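Local coordinates for stringent starvation protein A homolog (Haemophilus influenzae, PDB 3LYK) that probably forms an equimolar complex with the RNA polymerase holoenzyme but not with the core enzyme, at residues B[16-21]-B[54-59]; B[82-87]-B[148-153]; B[127-132]-B[169-174]. All coordinates share one frame; numbering follows the deposited sequence.

Contact 1: B[16-21]-B[54-59]; sequences IYCHQV and TVPTLV
Pro-56 packs against Tyr-17, Cys-18 and Val-21 on the first turns of helix 16-27. The peptide bond before Pro-56 is cis, the cis-proline that the thioredoxin-like domain of glutathione S-transferases carries just ahead of the antiparallel strand, here 57-60, facing the start of the first helix. The proline ring can be followed atom by atom. Pro-56 CB lies 3.9 Å from Cys-18 SG. Pro-56 CG meets the carbonyl oxygen of Tyr-17 and, at 3.8 Å, Val-21 CG2, one turn further along the helix. Pro-56 CD closes the ring against the helix start, 3.7 Å from Tyr-17 CB and nearer still to the cysteine sulfur. Tyr-17 therefore takes part through its CB, while its ring leads away from the proline and its hydroxyl is hydrogen-bonded to Glu-103 of helix 89-115. Val-55, the residue before the cis bond, adds its CG2 at 3.9 Å from Cys-18 SG. Just beyond the proline, Thr-57 OG1 donates to the carbonyl oxygen of Thr-54 at 2.7 Å, tilted 27° from the carbonyl plane, and Asn-50 is hydrogen-bonded to both threonine hydroxyls, so the turn is tied together around the cis peptide. With SG anti to its own carbonyl carbon (chi1 -68°), Cys-18 brings its sulfur to 3.6 Å from both N and CD of Pro-56.

Contact 2: B[82-87]-B[148-153]; sequences PPLMQV and EEFGLV
An irregular run and the lead-in to a helix come together with Leu-84 and Gly-151 as the nearest pair, their CA atoms 4.0 Å apart, and Leu-152 N donates to Leu-84 O across 2.9 Å in a nearly straight bond (164°). The amide arrives in the carbonyl plane, on a lone pair. Leu-84 O also lies close to Gly-151 CA, on a side where a CB would collide with it, so the absence of a side chain allows the backbones to approach this closely. A water adds a second backbone link by donating to both Pro-83 O and Phe-150 O.

Leu-152 divides its two methyls between neighbouring residues. Leu-152 CD2 rests 3.7 Å from Leu-84 CB and also touches Leu-84 CD1, the two leucines crossing at about a right angle. Leu-152 CD1 meets selenomethionine Met-85 at CG and SE, both at 3.7 Å; the bends at chi2 (-98°) and chi3 (-100°) keep the selenium beside that methyl. Leu-84 and Phe-150 run side by side in the same direction, with Leu-84 CD2 at the ring edge, 4.1 Å from Phe-150 CD2.

This seam joins the linker between helices 68-78 and 89-115 to the start of helix 152-165 in the GST-like fold. Val-24 of helix 16-27 touches both leucines, Arg-189 makes a cation-pi contact with Phe-150, and Met-85 packs on helices 68-78 and 89-115.

Contact 3: B[127-132]-B[169-174]; sequences QLKEEL and VEFTGT
A helix-to-loop contact, partly buried, sets Lys-129 and Leu-132 of helix 118-134 against Glu-170 and Phe-171 in the loop ahead of helix 176-187. The polar link is Lys-129 NZ to the backbone oxygen of Glu-170, 2.8 Å long, with the donor tilted 25° from the carbonyl plane. Lys-129 spans the gap because its CG is anti to the backbone N (chi1 -165°) and the rest of the chain is extended; CE also comes close to Glu-170 O. The Glu-170 carboxylate makes no salt bridge with this lysine, its OE1 lying 6.9 Å from Lys-129 NZ. Within the all-helical C-terminal domain of the GST-like fold, Phe-171 is the apolar half of this junction. Phe-171 CE1 lies 4.0 Å from Leu-132 CB, approached obliquely, while Lys-129 O stands at the ring edge. Val-169 CG1 sits over one face of the Phe-171 ring, 3.7 Å above its plane and offset toward the rim. Leu-132 also packs on helix 152-165, and Phe-171 on Ile-179 of helix 176-187. On the helix itself, Gln-127 NE2 donates to Glu-131 OE2 at 3.1 Å, meeting the carboxylate from its syn side.

From the N terminus, contact 1 closes first, bringing the loop and strand around 54-59 back onto helix 16-27 within the thioredoxin-like domain. Contact 2 opens only afterwards, at 82-87 in the linker leading into helix 89-115, and closes at 148-153. Contact 3 opens inside the stretch of chain so enclosed, on helix 118-134, and closes beyond it at 169-174, so contacts 2 and 3 cross rather than nest. Contact 2 fastens the interdomain linker to the start of helix 152-165; contact 3 joins the preceding helix to the loop that follows 152-165. Contacts 1 and 3 lie on opposite sides of the chain's centre, their centres about 28 Å apart.

Contact 1: B[16-21]-B[54-59]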
loop_
_atom_site.group_PDB
_atom_site.type_symbol
_atom_site.label_atom_id
_atom_site.label_comp_id
_atom_site.label_asym_id
_atom_site.label_seq_id
_atom_site.Cartn_x
_atom_site.Cartn_y
_atom_site.Cartn_z
ATOM N N ILE B 16 -6.246 -14.833 3.856
ATOM C CA ILE B 16 -6.673 -13.745 4.728
ATOM C C ILE B 16 -7.011 -12.444 3.965
ATOM O O ILE B 16 -7.948 -11.714 4.335
ATOM C CB ILE B 16 -5.659 -13.532 5.891
ATOM C CG1 ILE B 16 -6.220 -12.581 6.937
ATOM C CG2 ILE B 16 -4.240 -13.072 5.394
ATOM C CD1 ILE B 16 -5.449 -12.598 8.211
ATOM N N TYR B 17 -6.271 -12.213 2.876
ATOM C CA TYR B 17 -6.474 -11.072 1.973
ATOM C C TYR B 17 -7.787 -11.205 1.224
ATOM O O TYR B 17 -8.477 -10.203 1.027
ATOM C CB TYR B 17 -5.291 -10.890 0.982
ATOM C CG TYR B 17 -3.978 -10.752 1.744
ATOM C CD1 TYR B 17 -3.718 -9.588 2.487
ATOM C CD2 TYR B 17 -3.027 -11.793 1.760
ATOM C CE1 TYR B 17 -2.548 -9.454 3.226
ATOM C CE2 TYR B 17 -1.828 -11.664 2.493
ATOM C CZ TYR B 17 -1.609 -10.477 3.222
ATOM O OH TYR B 17 -0.477 -10.296 3.985
ATOM N N CYS B 18 -8.153 -12.432 0.832
ATOM C CA CYS B 18 -9.443 -12.650 0.166
ATOM C C CYS B 18 -10.541 -12.397 1.199
ATOM O O CYS B 18 -11.561 -11.766 0.904
ATOM C CB CYS B 18 -9.537 -14.077 -0.413
ATOM S SG CYS B 18 -8.349 -14.227 -1.820
ATOM N N HIS B 19 -10.293 -12.827 2.420
ATOM C CA HIS B 19 -11.286 -12.608 3.471
ATOM C C HIS B 19 -11.552 -11.090 3.723
ATOM O O HIS B 19 -12.703 -10.654 3.799
ATOM C CB HIS B 19 -10.894 -13.365 4.743
ATOM C CG HIS B 19 -11.994 -13.421 5.755
ATOM N ND1 HIS B 19 -11.827 -13.960 7.012
ATOM C CD2 HIS B 19 -13.283 -12.988 5.694
ATOM C CE1 HIS B 19 -12.958 -13.841 7.690
ATOM N NE2 HIS B 19 -13.854 -13.249 6.911
ATOM N N GLN B 20 -10.481 -10.286 3.814
ATOM C CA GLN B 20 -10.638 -8.837 3.948
ATOM C C GLN B 20 -11.592 -8.259 2.874
ATOM O O GLN B 20 -12.495 -7.467 3.183
ATOM C CB GLN B 20 -9.282 -8.110 3.781
ATOM C CG GLN B 20 -8.198 -8.471 4.781
ATOM C CD GLN B 20 -6.876 -7.770 4.423
ATOM O OE1 GLN B 20 -6.627 -7.438 3.264
ATOM N NE2 GLN B 20 -6.033 -7.591 5.396
ATOM N N VAL B 21 -11.333 -8.623 1.618
ATOM C CA VAL B 21 -12.085 -8.104 0.504
ATOM C C VAL B 21 -13.568 -8.556 0.554
ATOM O O VAL B 21 -14.501 -7.734 0.336
ATOM C CB VAL B 21 -11.423 -8.488 -0.865
ATOM C CG1 VAL B 21 -12.321 -8.067 -2.054
ATOM C CG2 VAL B 21 -10.055 -7.760 -1.017
ATOM N N THR B 54 -2.129 -13.631 -8.836
ATOM C CA THR B 54 -2.342 -13.533 -7.375
ATOM C C THR B 54 -3.851 -13.408 -7.082
ATOM O O THR B 54 -4.654 -13.038 -7.960
ATOM C CB THR B 54 -1.657 -12.280 -6.786
ATOM O OG1 THR B 54 -2.120 -11.148 -7.517
ATOM C CG2 THR B 54 -0.096 -12.376 -6.878
ATOM N N VAL B 55 -4.234 -13.709 -5.850
ATOM C CA VAL B 55 -5.587 -13.435 -5.429
ATOM C C VAL B 55 -5.482 -12.661 -4.135
ATOM O O VAL B 55 -4.502 -12.792 -3.429
ATOM C CB VAL B 55 -6.440 -14.745 -5.229
ATOM C CG1 VAL B 55 -6.774 -15.377 -6.600
ATOM C CG2 VAL B 55 -5.734 -15.742 -4.318
ATOM N N PRO B 56 -6.503 -11.853 -3.803
ATOM C CA PRO B 56 -7.740 -11.592 -4.564
ATOM C C PRO B 56 -7.477 -10.764 -5.830
ATOM O O PRO B 56 -6.645 -9.850 -5.812
ATOM C CB PRO B 56 -8.584 -10.778 -3.574
ATOM C CG PRO B 56 -7.553 -10.143 -2.677
ATOM C CD PRO B 56 -6.490 -11.174 -2.502
ATOM N N THR B 57 -8.216 -11.080 -6.890
ATOM C CA THR B 57 -8.282 -10.284 -8.092
ATOM C C THR B 57 -9.771 -10.011 -8.353
ATOM O O THR B 57 -10.588 -10.962 -8.381
ATOM C CB THR B 57 -7.676 -11.039 -9.291
ATOM O OG1 THR B 57 -6.271 -11.175 -9.104
ATOM C CG2 THR B 57 -7.910 -10.306 -10.566
ATOM N N LEU B 58 -10.128 -8.723 -8.462
ATOM C CA LEU B 58 -11.507 -8.283 -8.673
ATOM C C LEU B 58 -11.579 -7.823 -10.095
ATOM O O LEU B 58 -10.706 -7.066 -10.521
ATOM C CB LEU B 58 -11.886 -7.111 -7.746
ATOM C CG LEU B 58 -13.312 -6.560 -7.891
ATOM C CD1 LEU B 58 -14.268 -7.649 -7.376
ATOM C CD2 LEU B 58 -13.428 -5.253 -7.058
ATOM N N VAL B 59 -12.582 -8.296 -10.831
ATOM C CA VAL B 59 -12.732 -8.010 -12.246
ATOM C C VAL B 59 -14.114 -7.420 -12.418
ATOM O O VAL B 59 -15.121 -8.037 -12.067
ATOM C CB VAL B 59 -12.623 -9.265 -13.124
ATOM C CG1 VAL B 59 -12.837 -8.921 -14.599
ATOM C CG2 VAL B 59 -11.253 -9.924 -12.942
#

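Contact 2: B[82-87]-B[148-153]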
loop_
_atom_site.group_PDB
_atom_site.type_symbol
_atom_site.label_atom_id
_atom_site.label_comp_id
_atom_site.label_asym_id
_atom_site.label_seq_id
_atom_site.Cartn_x
_atom_site.Cartn_y
_atom_site.Cartn_z
ATOM N N PRO B 82 -22.132 1.916 3.574
ATOM C CA PRO B 82 -21.687 2.766 4.685
ATOM C C PRO B 82 -20.162 3.056 4.598
ATOM O O PRO B 82 -19.405 2.267 4.002
ATOM C CB PRO B 82 -21.939 1.890 5.897
ATOM C CG PRO B 82 -21.618 0.473 5.369
ATOM C CD PRO B 82 -22.207 0.490 3.975
ATOM N N PRO B 83 -19.728 4.202 5.159
ATOM C CA PRO B 83 -18.313 4.598 5.033
ATOM C C PRO B 83 -17.410 3.671 5.870
ATOM O O PRO B 83 -17.693 3.398 7.043
ATOM C CB PRO B 83 -18.286 6.071 5.544
ATOM C CG PRO B 83 -19.623 6.220 6.405
ATOM C CD PRO B 83 -20.605 5.237 5.767
ATOM N N LEU B 84 -16.355 3.142 5.265
ATOM C CA LEU B 84 -15.417 2.315 6.021
ATOM C C LEU B 84 -14.106 3.066 6.330
ATOM O O LEU B 84 -13.157 2.508 6.900
ATOM C CB LEU B 84 -15.160 1.008 5.251
ATOM C CG LEU B 84 -16.418 0.156 4.977
ATOM C CD1 LEU B 84 -16.056 -1.133 4.230
ATOM C CD2 LEU B 84 -17.075 -0.218 6.325
HETATM N N MSE B 85 -14.045 4.334 5.935
HETATM C CA MSE B 85 -12.920 5.242 6.344
HETATM C C MSE B 85 -13.509 6.543 6.786
HETATM O O MSE B 85 -14.625 6.881 6.405
HETATM C CB MSE B 85 -12.072 5.530 5.125
HETATM C CG MSE B 85 -11.520 4.279 4.602
HETATM SE SE MSE B 85 -9.721 4.106 5.281
HETATM C CE MSE B 85 -9.327 4.756 3.516
ATOM N N GLN B 86 -12.772 7.309 7.556
ATOM C CA GLN B 86 -13.315 8.614 7.907
ATOM C C GLN B 86 -13.099 9.558 6.784
ATOM O O GLN B 86 -12.550 9.217 5.746
ATOM C CB GLN B 86 -12.639 9.143 9.139
ATOM C CG GLN B 86 -12.400 8.040 10.092
ATOM C CD GLN B 86 -12.383 8.519 11.491
ATOM O OE1 GLN B 86 -12.898 9.590 11.806
ATOM N NE2 GLN B 86 -11.789 7.735 12.356
ATOM N N VAL B 87 -13.540 10.763 7.026
ATOM C CA VAL B 87 -13.658 11.803 6.027
ATOM C C VAL B 87 -12.354 12.635 6.000
ATOM O O VAL B 87 -11.887 13.070 4.940
ATOM C CB VAL B 87 -14.907 12.667 6.446
ATOM C CG1 VAL B 87 -15.133 13.861 5.541
ATOM C CG2 VAL B 87 -16.192 11.740 6.452
ATOM N N GLU B 148 -14.373 4.639 16.594
ATOM C CA GLU B 148 -15.732 4.649 17.120
ATOM C C GLU B 148 -16.660 3.791 16.281
ATOM O O GLU B 148 -17.616 3.232 16.821
ATOM C CB GLU B 148 -16.293 6.079 17.117
ATOM C CG GLU B 148 -15.551 7.049 18.029
ATOM C CD GLU B 148 -15.775 6.748 19.522
ATOM O OE1 GLU B 148 -16.734 6.007 19.862
ATOM O OE2 GLU B 148 -14.981 7.260 20.354
ATOM N N GLU B 149 -16.406 3.723 14.962
ATOM C CA GLU B 149 -17.264 2.974 14.031
ATOM C C GLU B 149 -16.460 1.896 13.317
ATOM O O GLU B 149 -15.253 2.014 13.175
ATOM C CB GLU B 149 -17.860 3.892 12.956
ATOM C CG GLU B 149 -18.760 5.041 13.469
ATOM C CD GLU B 149 -20.091 4.518 13.982
ATOM O OE1 GLU B 149 -20.799 3.793 13.231
ATOM O OE2 GLU B 149 -20.425 4.798 15.150
ATOM N N PHE B 150 -17.155 0.875 12.820
ATOM C CA PHE B 150 -16.517 -0.229 12.133
ATOM C C PHE B 150 -15.909 0.295 10.831
ATOM O O PHE B 150 -16.562 1.063 10.128
ATOM C CB PHE B 150 -17.575 -1.285 11.789
ATOM C CG PHE B 150 -17.025 -2.489 11.068
ATOM C CD1 PHE B 150 -16.454 -3.532 11.774
ATOM C CD2 PHE B 150 -17.118 -2.584 9.684
ATOM C CE1 PHE B 150 -15.984 -4.670 11.127
ATOM C CE2 PHE B 150 -16.640 -3.720 9.020
ATOM C CZ PHE B 150 -16.072 -4.762 9.743
ATOM N N GLY B 151 -14.701 -0.153 10.485
ATOM C CA GLY B 151 -14.076 0.343 9.253
ATOM C C GLY B 151 -13.042 -0.605 8.718
ATOM O O GLY B 151 -12.922 -1.751 9.220
ATOM N N LEU B 152 -12.259 -0.123 7.735
ATOM C CA LEU B 152 -11.227 -0.942 7.094
ATOM C C LEU B 152 -10.198 -1.523 8.053
ATOM O O LEU B 152 -9.698 -2.610 7.796
ATOM C CB LEU B 152 -10.536 -0.195 5.936
ATOM C CG LEU B 152 -11.398 0.221 4.733
ATOM C CD1 LEU B 152 -10.510 0.876 3.598
ATOM C CD2 LEU B 152 -12.214 -0.959 4.164
ATOM N N VAL B 153 -9.844 -0.813 9.125
ATOM C CA VAL B 153 -8.887 -1.387 10.108
ATOM C C VAL B 153 -9.456 -2.708 10.716
ATOM O O VAL B 153 -8.746 -3.715 10.867
ATOM C CB VAL B 153 -8.567 -0.373 11.239
ATOM C CG1 VAL B 153 -7.585 -0.967 12.253
ATOM C CG2 VAL B 153 -7.989 0.972 10.631
HETATM O O HOH W 1 -15.758 3.711 9.479
#

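Contact 3: B[127-132]-B[169-174]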
loop_
_atom_site.group_PDB
_atom_site.type_symbol
_atom_site.label_atom_id
_atom_site.label_comp_id
_atom_site.label_asym_id
_atom_site.label_seq_id
_atom_site.Cartn_x
_atom_site.Cartn_y
_atom_site.Cartn_z
ATOM N N GLN B 127 3.271 -15.752 20.847
ATOM C CA GLN B 127 3.635 -14.381 20.541
ATOM C C GLN B 127 2.408 -13.529 20.147
ATOM O O GLN B 127 2.231 -12.422 20.660
ATOM C CB GLN B 127 4.723 -14.335 19.457
ATOM C CG GLN B 127 5.547 -13.019 19.479
ATOM C CD GLN B 127 6.068 -12.599 18.088
ATOM O OE1 GLN B 127 6.642 -13.402 17.358
ATOM N NE2 GLN B 127 5.864 -11.334 17.731
ATOM N N LEU B 128 1.566 -14.046 19.248
ATOM C CA LEU B 128 0.344 -13.309 18.832
ATOM C C LEU B 128 -0.613 -13.095 19.984
ATOM O O LEU B 128 -1.165 -12.011 20.160
ATOM C CB LEU B 128 -0.374 -14.025 17.688
ATOM C CG LEU B 128 0.169 -13.677 16.307
ATOM C CD1 LEU B 128 -0.456 -14.567 15.267
ATOM C CD2 LEU B 128 -0.046 -12.191 15.968
ATOM N N LYS B 129 -0.781 -14.151 20.774
ATOM C CA LYS B 129 -1.567 -14.108 22.001
ATOM C C LYS B 129 -1.089 -13.018 22.979
ATOM O O LYS B 129 -1.893 -12.192 23.436
ATOM C CB LYS B 129 -1.568 -15.490 22.665
ATOM C CG LYS B 129 -2.617 -15.665 23.737
ATOM C CD LYS B 129 -2.751 -17.108 24.138
ATOM C CE LYS B 129 -3.982 -17.261 24.981
ATOM N NZ LYS B 129 -4.225 -18.701 25.234
ATOM N N GLU B 130 0.209 -12.997 23.282
ATOM C CA GLU B 130 0.745 -11.964 24.178
ATOM C C GLU B 130 0.480 -10.558 23.614
ATOM O O GLU B 130 -0.061 -9.688 24.313
ATOM C CB GLU B 130 2.241 -12.139 24.404
ATOM C CG GLU B 130 2.641 -13.293 25.314
ATOM C CD GLU B 130 4.171 -13.446 25.428
ATOM O OE1 GLU B 130 4.705 -13.301 26.558
ATOM O OE2 GLU B 130 4.837 -13.698 24.383
ATOM N N GLU B 131 0.840 -10.355 22.345
ATOM C CA GLU B 131 0.660 -9.055 21.691
ATOM C C GLU B 131 -0.775 -8.543 21.673
ATOM O O GLU B 131 -1.026 -7.377 21.981
ATOM C CB GLU B 131 1.244 -9.077 20.288
ATOM C CG GLU B 131 2.653 -8.511 20.253
ATOM C CD GLU B 131 3.530 -9.149 19.196
ATOM O OE1 GLU B 131 3.012 -9.885 18.309
ATOM O OE2 GLU B 131 4.755 -8.910 19.257
ATOM N N LEU B 132 -1.720 -9.410 21.317
ATOM C CA LEU B 132 -3.117 -9.014 21.335
ATOM C C LEU B 132 -3.623 -8.688 22.754
ATOM O O LEU B 132 -4.318 -7.686 22.960
ATOM C CB LEU B 132 -3.985 -10.054 20.622
ATOM C CG LEU B 132 -3.864 -9.934 19.090
ATOM C CD1 LEU B 132 -4.113 -11.244 18.417
ATOM C CD2 LEU B 132 -4.789 -8.848 18.535
ATOM N N VAL B 169 -6.469 -20.771 19.749
ATOM C CA VAL B 169 -6.269 -19.669 20.693
ATOM C C VAL B 169 -7.548 -19.373 21.483
ATOM O O VAL B 169 -8.628 -19.268 20.915
ATOM C CB VAL B 169 -5.795 -18.396 19.938
ATOM C CG1 VAL B 169 -5.641 -17.192 20.890
ATOM C CG2 VAL B 169 -4.505 -18.692 19.276
ATOM N N GLU B 170 -7.411 -19.240 22.796
ATOM C CA GLU B 170 -8.523 -18.905 23.700
ATOM C C GLU B 170 -7.990 -17.836 24.644
ATOM O O GLU B 170 -6.962 -18.031 25.261
ATOM C CB GLU B 170 -8.983 -20.157 24.480
ATOM C CG GLU B 170 -9.647 -21.254 23.580
ATOM C CD GLU B 170 -10.131 -22.524 24.341
ATOM O OE1 GLU B 170 -9.958 -22.609 25.578
ATOM O OE2 GLU B 170 -10.687 -23.449 23.694
ATOM N N PHE B 171 -8.661 -16.696 24.739
ATOM C CA PHE B 171 -8.112 -15.576 25.507
ATOM C C PHE B 171 -8.579 -15.639 26.964
ATOM O O PHE B 171 -9.775 -15.651 27.245
ATOM C CB PHE B 171 -8.444 -14.215 24.857
ATOM C CG PHE B 171 -7.758 -13.980 23.520
ATOM C CD1 PHE B 171 -6.480 -13.415 23.457
ATOM C CD2 PHE B 171 -8.386 -14.330 22.326
ATOM C CE1 PHE B 171 -5.837 -13.199 22.215
ATOM C CE2 PHE B 171 -7.759 -14.125 21.080
ATOM C CZ PHE B 171 -6.483 -13.551 21.023
ATOM N N THR B 172 -7.618 -15.710 27.881
ATOM C CA THR B 172 -7.898 -15.682 29.325
ATOM C C THR B 172 -6.895 -14.746 30.011
ATOM O O THR B 172 -5.814 -14.451 29.459
ATOM C CB THR B 172 -7.843 -17.113 29.975
ATOM O OG1 THR B 172 -6.543 -17.682 29.775
ATOM C CG2 THR B 172 -8.913 -18.060 29.377
ATOM N N GLY B 173 -7.256 -14.263 31.197
ATOM C CA GLY B 173 -6.387 -13.338 31.932
ATOM C C GLY B 173 -6.595 -11.884 31.535
ATOM O O GLY B 173 -7.641 -11.530 30.968
ATOM N N THR B 174 -5.586 -11.051 31.811
ATOM C CA THR B 174 -5.731 -9.589 31.741
ATOM C C THR B 174 -5.773 -9.053 30.309
ATOM O O THR B 174 -4.824 -9.213 29.519
ATOM C CB THR B 174 -4.654 -8.837 32.586
ATOM O OG1 THR B 174 -4.646 -9.373 33.911
ATOM C CG2 THR B 174 -4.964 -7.316 32.665
#